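PDB 4PHR: putative glycosyltransferase (GalT1) from Streptococcus parasanguinis, which probably transfers sugar units from a nucleotide-linked donor, its N-terminal GT-D domain, the part present here, binding UDP. Local coordinates for residues A[109-112]-A[113-116]; A[61-64]-A[65-68]. All coordinates share one frame; numbering follows the deposited sequence.

Interaction 1 of 2, residues A[109-112]-A[113-116]; sequences CDAP and FYGS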
loop_
_atom_site.group_PDB
_atom_site.type_symbol
_atom_site.label_atom_id
_atom_site.label_comp_id
_atom_site.label_asym_id
_atom_site.label_seq_id
_atom_site.Cartn_x
_atom_site.Cartn_y
_atom_site.Cartn_z
ATOM N N CYS A 109 -3.733 -13.831 -12.822
ATOM C CA CYS A 109 -4.709 -13.366 -11.837
ATOM C C CYS A 109 -6.056 -14.085 -11.935
ATOM O O CYS A 109 -7.071 -13.479 -12.279
ATOM C CB CYS A 109 -4.903 -11.857 -11.975
ATOM S SG CYS A 109 -3.378 -10.917 -11.706
ATOM N N ASP A 110 -6.066 -15.373 -11.608
ATOM C CA ASP A 110 -7.263 -16.192 -11.796
ATOM C C ASP A 110 -7.996 -16.566 -10.503
ATOM O O ASP A 110 -8.880 -17.427 -10.515
ATOM C CB ASP A 110 -6.922 -17.454 -12.593
ATOM C CG ASP A 110 -5.784 -18.241 -11.978
ATOM O OD1 ASP A 110 -5.525 -18.067 -10.767
ATOM O OD2 ASP A 110 -5.152 -19.040 -12.703
ATOM N N ALA A 111 -7.637 -15.927 -9.396
ATOM C CA ALA A 111 -8.300 -16.195 -8.122
ATOM C C ALA A 111 -9.775 -15.801 -8.189
ATOM O O ALA A 111 -10.157 -14.958 -9.000
ATOM C CB ALA A 111 -7.597 -15.454 -6.989
ATOM N N PRO A 112 -10.613 -16.410 -7.335
ATOM C CA PRO A 112 -12.045 -16.085 -7.314
ATOM C C PRO A 112 -12.329 -14.619 -6.981
ATOM O O PRO A 112 -13.306 -14.059 -7.471
ATOM C CB PRO A 112 -12.609 -17.015 -6.227
ATOM C CG PRO A 112 -11.418 -17.479 -5.442
ATOM C CD PRO A 112 -10.280 -17.508 -6.412
ATOM N N PHE A 113 -11.482 -14.008 -6.158
ATOM C CA PHE A 113 -11.623 -12.593 -5.830
ATOM C C PHE A 113 -10.303 -12.033 -5.337
ATOM O O PHE A 113 -9.431 -12.778 -4.890
ATOM C CB PHE A 113 -12.693 -12.382 -4.756
ATOM C CG PHE A 113 -12.314 -12.929 -3.410
ATOM C CD1 PHE A 113 -12.629 -14.234 -3.063
ATOM C CD2 PHE A 113 -11.643 -12.137 -2.488
ATOM C CE1 PHE A 113 -12.276 -14.739 -1.823
ATOM C CE2 PHE A 113 -11.292 -12.637 -1.247
ATOM C CZ PHE A 113 -11.606 -13.940 -0.914
ATOM N N TYR A 114 -10.174 -10.713 -5.428
ATOM C CA TYR A 114 -9.033 -9.988 -4.876
ATOM C C TYR A 114 -9.550 -8.848 -4.030
ATOM O O TYR A 114 -10.669 -8.390 -4.240
ATOM C CB TYR A 114 -8.164 -9.425 -6.009
ATOM C CG TYR A 114 -7.494 -10.507 -6.824
ATOM C CD1 TYR A 114 -8.115 -11.045 -7.944
ATOM C CD2 TYR A 114 -6.247 -11.006 -6.458
ATOM C CE1 TYR A 114 -7.507 -12.048 -8.687
ATOM C CE2 TYR A 114 -5.628 -11.997 -7.192
ATOM C CZ TYR A 114 -6.266 -12.520 -8.305
ATOM O OH TYR A 114 -5.669 -13.511 -9.046
ATOM N N GLY A 115 -8.748 -8.391 -3.072
ATOM C CA GLY A 115 -9.046 -7.150 -2.384
ATOM C C GLY A 115 -8.632 -5.973 -3.252
ATOM O O GLY A 115 -8.067 -6.165 -4.328
ATOM N N SER A 116 -8.897 -4.757 -2.779
ATOM C CA SER A 116 -8.539 -3.554 -3.520
ATOM C C SER A 116 -7.211 -2.940 -3.098
ATOM O O SER A 116 -7.017 -2.582 -1.940
ATOM C CB SER A 116 -9.617 -2.487 -3.350
ATOM O OG SER A 116 -9.246 -1.303 -4.041
#

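Interaction 2 of 2, residues A[61-64]-A[65-68]; sequences QQIL and QTKS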
loop_
_atom_site.group_PDB
_atom_site.type_symbol
_atom_site.label_atom_id
_atom_site.label_comp_id
_atom_site.label_asym_id
_atom_site.label_seq_id
_atom_site.Cartn_x
_atom_site.Cartn_y
_atom_site.Cartn_z
ATOM N N GLN A 61 6.125 -12.482 -7.636
ATOM C CA GLN A 61 5.367 -13.432 -8.454
ATOM C C GLN A 61 4.801 -14.570 -7.604
ATOM O O GLN A 61 3.656 -14.990 -7.783
ATOM C CB GLN A 61 6.247 -13.988 -9.578
ATOM C CG GLN A 61 6.564 -12.969 -10.657
ATOM C CD GLN A 61 7.733 -13.376 -11.541
ATOM O OE1 GLN A 61 8.472 -14.309 -11.226
ATOM N NE2 GLN A 61 7.909 -12.672 -12.650
ATOM N N GLN A 62 5.604 -15.067 -6.671
ATOM C CA GLN A 62 5.148 -16.122 -5.774
ATOM C C GLN A 62 3.990 -15.652 -4.896
ATOM O O GLN A 62 3.001 -16.356 -4.708
ATOM C CB GLN A 62 6.303 -16.595 -4.891
ATOM C CG GLN A 62 7.403 -17.308 -5.643
ATOM C CD GLN A 62 8.599 -17.587 -4.772
ATOM O OE1 GLN A 62 8.854 -16.884 -3.787
ATOM N NE2 GLN A 62 9.343 -18.625 -5.121
ATOM N N ILE A 63 4.114 -14.447 -4.355
ATOM C CA ILE A 63 3.091 -13.922 -3.464
ATOM C C ILE A 63 1.765 -13.733 -4.206
ATOM O O ILE A 63 0.696 -14.051 -3.680
ATOM C CB ILE A 63 3.560 -12.615 -2.785
ATOM C CG1 ILE A 63 4.782 -12.901 -1.900
ATOM C CG2 ILE A 63 2.430 -11.997 -1.975
ATOM C CD1 ILE A 63 5.628 -11.685 -1.616
ATOM N N LEU A 64 1.841 -13.282 -5.452
ATOM C CA LEU A 64 0.635 -13.056 -6.242
ATOM C C LEU A 64 -0.151 -14.353 -6.465
ATOM O O LEU A 64 -1.363 -14.323 -6.673
ATOM C CB LEU A 64 0.995 -12.412 -7.582
ATOM C CG LEU A 64 -0.167 -12.084 -8.516
ATOM C CD1 LEU A 64 -1.125 -11.106 -7.839
ATOM C CD2 LEU A 64 0.357 -11.521 -9.820
ATOM N N GLN A 65 0.542 -15.492 -6.415
ATOM C CA GLN A 65 -0.097 -16.793 -6.611
ATOM C C GLN A 65 -0.818 -17.298 -5.361
ATOM O O GLN A 65 -1.580 -18.266 -5.426
ATOM C CB GLN A 65 0.928 -17.836 -7.077
ATOM C CG GLN A 65 1.659 -17.448 -8.346
ATOM C CD GLN A 65 0.745 -17.370 -9.551
ATOM O OE1 GLN A 65 -0.166 -18.184 -9.707
ATOM N NE2 GLN A 65 0.983 -16.387 -10.414
ATOM N N THR A 66 -0.572 -16.646 -4.229
ATOM C CA THR A 66 -1.183 -17.035 -2.956
ATOM C C THR A 66 -2.671 -16.755 -2.965
ATOM O O THR A 66 -3.090 -15.657 -3.320
ATOM C CB THR A 66 -0.596 -16.236 -1.776
ATOM O OG1 THR A 66 0.825 -16.147 -1.906
ATOM C CG2 THR A 66 -0.949 -16.901 -0.449
ATOM N N LYS A 67 -3.466 -17.738 -2.556
ATOM C CA LYS A 67 -4.901 -17.543 -2.466
ATOM C C LYS A 67 -5.231 -16.601 -1.310
ATOM O O LYS A 67 -4.585 -16.637 -0.263
ATOM C CB LYS A 67 -5.598 -18.890 -2.258
ATOM C CG LYS A 67 -7.006 -18.958 -2.821
ATOM C CD LYS A 67 -6.991 -19.005 -4.340
ATOM C CE LYS A 67 -7.719 -20.237 -4.851
ATOM N NZ LYS A 67 -7.789 -20.279 -6.340
ATOM N N SER A 68 -6.224 -15.742 -1.512
ATOM C CA SER A 68 -6.765 -14.952 -0.412
ATOM C C SER A 68 -7.591 -15.863 0.487
ATOM O O SER A 68 -8.434 -16.630 0.004
ATOM C CB SER A 68 -7.643 -13.808 -0.929
ATOM O OG SER A 68 -6.877 -12.794 -1.545
HETATM O O HOH W 1 2.524 -14.386 -10.351
HETATM O O HOH W 2 -4.467 -14.412 -5.132
#

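Interaction 1 of 2, residues A[109-112]-A[113-116]
After C109, the first residue to leave the helix 102-108, the backbone turns through D110 and A111, and from F113 it runs extended; the ring of Y114 reaches back to touch C109 and A111. The tyrosine hydroxyl makes the main polar contact: A111 N donates to Y114 OH over 3.1 Å, nearly straight at 162°. D110 N also lies close to that oxygen, but at a poor angle. The same OH presses on C109 CA at 3.0 Å, a close approach that puts the phenol tip right against the chain. With chi1 at -66°, Y114 CG stands opposite its own carbonyl carbon, and the ring is directed back along the loop. The methyl of A111 meets the ring obliquely, its CB 3.5 Å from Y114 CZ, while the carbonyl oxygen of C109 comes to the ring edge near its plane. C109 SG makes a looser, oblique sulfur-aromatic contact, 5.5 Å from the centroid of the Y114 ring. Next to them, P112 CG packs at 4.2 Å from F113 CD1. Backbone bonds of Y114 to K13 and L15 fix the chain at the root of this ring. One phenol thus serves the turn twice, satisfying a peptide N-H with its oxygen and giving apolar carbon to A111 and C109, which pins the loop just before strand 115-116.

Interaction 2 of 2, residues A[61-64]-A[65-68]
Two donors of T66 converge on one face of the I63 carbonyl plane: the hydroxyl OG1 tilts only 27° from that plane, whereas the backbone N stands well above it, 58° out. The Q62 carbonyl is approached in a comparable way, with Q65 N over its face rather than along a lone pair. At the I63 oxygen the side-chain bond is the shorter, T66 OG1 donating to I63 O over 2.7 Å and T66 N to I63 O over 2.9 Å. The hydroxyl gets there because chi1 of -43° swings OG1 alongside its own backbone N, so that both donors face the same acceptor. One residue earlier, Q65 N gives a 3.1 Å bond to Q62 O and a weak, longer one to Q61 O. The i-to-i+3 spacing of the stronger bonds tightens the chain as the helix gives out. The first torsion of Q65, with CG anti to the carbonyl carbon, sets Q65 CG 3.2 Å from Q61 O, and the bend at chi2 then carries the amide back near the same carbonyl; a water accepts from Q65 NE2 and donates to Q61 O at 2.9 Å, supplementing the weak Q65 N bond there. A second water donates to T66 O and, weakly, to L64 O. On the inner side, L64 packs on F34, L76 and F104. T66 touches L72, and S68 OG is hydrogen-bonded to V74 N. The side chain of I63 lies about 5 Å from that of the UDP-binding K210. Through L64 against L76 and F104, and Q65 against C108, the end of helix 54-64 packs on both strand 72-76 and helix 102-108.

From the N terminus, interaction 2 comes first, finishing helix 54-64 and turning the chain toward strand 72-76; interaction 1 follows, turning it from helix 102-108 into strand 115-116. Each is a local turn complete in itself, so they stand in series, neither nesting nor crossing. In space the two turns are neighbours: P112 CD packs 3.7 Å from K67 NZ, F113 CE2 lies 3.8 Å from S68 CB, and C109 SG rests near L64 CD2. Strand 72-76, the middle of the three-strand parallel sheet, lies beside both. Together the contacts join two helix-to-strand connections at the three-strand sheet.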